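Local structure of type III CBASS phage resistance system CD-NTase-associated protein Cap8 (Pseudomonas aeruginosa, 6P8P) at residues 9-14 / 74-79. The protein is a HORMA-domain protein that probably takes part in regulating the cGAS-like enzyme of a bacterial type III CBASS system in defence against phage. The protein carries 2 engineered substitutions. Residues are numbered along the deposited sequence; the frame is centred on the assembly and turned at random.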
loop_
_atom_site.group_PDB
_atom_site.type_symbol
_atom_site.label_atom_id
_atom_site.label_comp_id
_atom_site.label_asym_id
_atom_site.label_seq_id
_atom_site.Cartn_x
_atom_site.Cartn_y
_atom_site.Cartn_z
ATOM N N PHE A 9 10.098 3.742 -16.692
ATOM C CA PHE A 9 10.393 2.383 -16.266
ATOM C C PHE A 9 9.348 1.397 -16.756
ATOM O O PHE A 9 8.148 1.675 -16.714
ATOM C CB PHE A 9 10.463 2.310 -14.740
ATOM C CG PHE A 9 11.783 2.700 -14.198
ATOM C CD1 PHE A 9 12.166 4.044 -14.166
ATOM C CD2 PHE A 9 12.685 1.751 -13.794
ATOM C CE1 PHE A 9 13.406 4.399 -13.687
ATOM C CE2 PHE A 9 13.939 2.104 -13.323
ATOM C CZ PHE A 9 14.294 3.421 -13.265
ATOM N N ARG A 10 9.817 0.222 -17.166
ATOM C CA ARG A 10 8.941 -0.888 -17.546
ATOM C C ARG A 10 8.337 -1.528 -16.294
ATOM O O ARG A 10 9.057 -2.081 -15.453
ATOM C CB ARG A 10 9.727 -1.916 -18.351
ATOM C CG ARG A 10 10.467 -1.283 -19.551
ATOM C CD ARG A 10 11.513 -2.240 -20.129
ATOM N NE ARG A 10 10.898 -3.394 -20.764
ATOM C CZ ARG A 10 11.581 -4.425 -21.248
ATOM N NH1 ARG A 10 12.894 -4.446 -21.133
ATOM N NH2 ARG A 10 10.950 -5.440 -21.822
ATOM N N SER A 11 7.016 -1.473 -16.183
ATOM C CA SER A 11 6.344 -2.024 -15.009
ATOM C C SER A 11 5.569 -3.270 -15.424
ATOM O O SER A 11 6.056 -4.042 -16.253
ATOM C CB SER A 11 5.458 -0.961 -14.366
ATOM O OG SER A 11 4.942 -1.419 -13.131
ATOM N N SER A 12 4.390 -3.472 -14.861
ATOM C CA SER A 12 3.680 -4.729 -15.048
ATOM C C SER A 12 3.259 -4.878 -16.507
ATOM O O SER A 12 2.738 -3.927 -17.091
ATOM C CB SER A 12 2.435 -4.767 -14.150
ATOM O OG SER A 12 1.811 -6.021 -14.276
ATOM N N PRO A 13 3.430 -6.066 -17.113
ATOM C CA PRO A 13 3.861 -7.341 -16.534
ATOM C C PRO A 13 5.330 -7.684 -16.656
ATOM O O PRO A 13 5.683 -8.837 -16.458
ATOM C CB PRO A 13 3.039 -8.362 -17.353
ATOM C CG PRO A 13 3.049 -7.745 -18.741
ATOM C CD PRO A 13 2.910 -6.249 -18.488
ATOM N N HIS A 14 6.177 -6.717 -16.984
ATOM C CA HIS A 14 7.601 -6.973 -17.053
ATOM C C HIS A 14 8.235 -7.019 -15.672
ATOM O O HIS A 14 9.121 -7.853 -15.426
ATOM C CB HIS A 14 8.270 -5.895 -17.897
ATOM C CG HIS A 14 9.739 -6.083 -18.071
ATOM N ND1 HIS A 14 10.273 -7.074 -18.867
ATOM C CD2 HIS A 14 10.787 -5.375 -17.590
ATOM C CE1 HIS A 14 11.592 -6.970 -18.855
ATOM N NE2 HIS A 14 11.927 -5.944 -18.095
ATOM N N CYS A 74 5.870 5.271 -15.760
ATOM C CA CYS A 74 5.888 3.820 -15.855
ATOM C C CYS A 74 5.129 3.371 -17.089
ATOM O O CYS A 74 4.108 3.961 -17.422
ATOM C CB CYS A 74 5.227 3.160 -14.623
ATOM S SG CYS A 74 6.220 3.333 -13.122
ATOM N N LEU A 75 5.626 2.318 -17.732
ATOM C CA LEU A 75 4.989 1.659 -18.861
ATOM C C LEU A 75 4.314 0.376 -18.398
ATOM O O LEU A 75 4.845 -0.336 -17.538
ATOM C CB LEU A 75 6.033 1.323 -19.919
ATOM C CG LEU A 75 6.769 2.494 -20.547
ATOM C CD1 LEU A 75 7.948 1.944 -21.316
ATOM C CD2 LEU A 75 5.833 3.270 -21.440
ATOM N N PHE A 76 3.174 0.050 -19.009
ATOM C CA PHE A 76 2.400 -1.111 -18.630
ATOM C C PHE A 76 2.005 -1.893 -19.873
ATOM O O PHE A 76 2.092 -1.401 -21.004
ATOM C CB PHE A 76 1.149 -0.691 -17.830
ATOM C CG PHE A 76 1.488 0.030 -16.567
ATOM C CD1 PHE A 76 1.760 -0.671 -15.405
ATOM C CD2 PHE A 76 1.553 1.402 -16.546
ATOM C CE1 PHE A 76 2.120 0.003 -14.248
ATOM C CE2 PHE A 76 1.892 2.082 -15.386
ATOM C CZ PHE A 76 2.180 1.363 -14.224
ATOM N N ASP A 77 1.622 -3.142 -19.633
ATOM C CA ASP A 77 1.007 -4.010 -20.646
ATOM C C ASP A 77 1.975 -4.129 -21.818
ATOM O O ASP A 77 3.171 -4.364 -21.586
ATOM C CB ASP A 77 -0.365 -3.440 -20.979
ATOM C CG ASP A 77 -1.220 -3.243 -19.750
ATOM O OD1 ASP A 77 -1.202 -4.147 -18.885
ATOM O OD2 ASP A 77 -1.896 -2.193 -19.644
ATOM N N GLU A 78 1.515 -4.015 -23.065
ATOM C CA GLU A 78 2.396 -4.269 -24.202
ATOM C C GLU A 78 3.580 -3.313 -24.221
ATOM O O GLU A 78 4.685 -3.692 -24.639
ATOM C CB GLU A 78 1.588 -4.168 -25.499
ATOM C CG GLU A 78 0.514 -5.254 -25.620
ATOM C CD GLU A 78 -0.407 -5.078 -26.822
ATOM O OE1 GLU A 78 -0.361 -4.014 -27.475
ATOM O OE2 GLU A 78 -1.184 -6.014 -27.113
ATOM N N ASP A 79 3.374 -2.070 -23.779
ATOM C CA ASP A 79 4.477 -1.113 -23.741
ATOM C C ASP A 79 5.587 -1.589 -22.809
ATOM O O ASP A 79 6.776 -1.382 -23.083
ATOM C CB ASP A 79 3.978 0.262 -23.302
ATOM C CG ASP A 79 3.043 0.893 -24.308
ATOM O OD1 ASP A 79 3.254 0.689 -25.518
ATOM O OD2 ASP A 79 2.102 1.598 -23.892
HETATM O O HOH W 1 -0.109 -4.732 -16.393
#
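Ser11 and Ser12 both approach the ring of Phe76 obliquely, Ser11 OG lying 3.4 Å from Phe76 CE1 and Ser12 O set close to Phe76 CB and CD1. With Phe76 CG anti to its own carbonyl carbon (chi1 -61°), the ring leans toward the 9-14 segment, while Ile51 of helix 44-52 and the loop residues Gln54 and Lys57 also touch it. A pair of flat groups lies within 9-14, where the guanidinium of Arg10 and the ring of His14 meet face to face but offset, His14 CE1 3.3 Å above the guanidinium plane; Arg10 NE is hydrogen-bonded to Ala80 O. These groups sit where two parallel strands of the HORMA-domain sheet, 4-10 at its margin and 69-75 beside it, run out into loop and helix. Leu75 uses both backbone polar atoms here: its N donates to Phe9 O (2.8 Å) and its O accepts from Ser11 N (2.8 Å). Beyond the strand ends the register slips by one residue, to Ser12 beside Phe76, and Asp77 N donates to a lone pair of Ser12 O at 2.9 Å, the carbonyl oxygen of the cis peptide bond to Pro13. A water joins Ser12 OG to Asp77 OD1 (2.8 Å from the water), and Ser11 OG is hydrogen-bonded to Thr20 OG1 of helix 17-29.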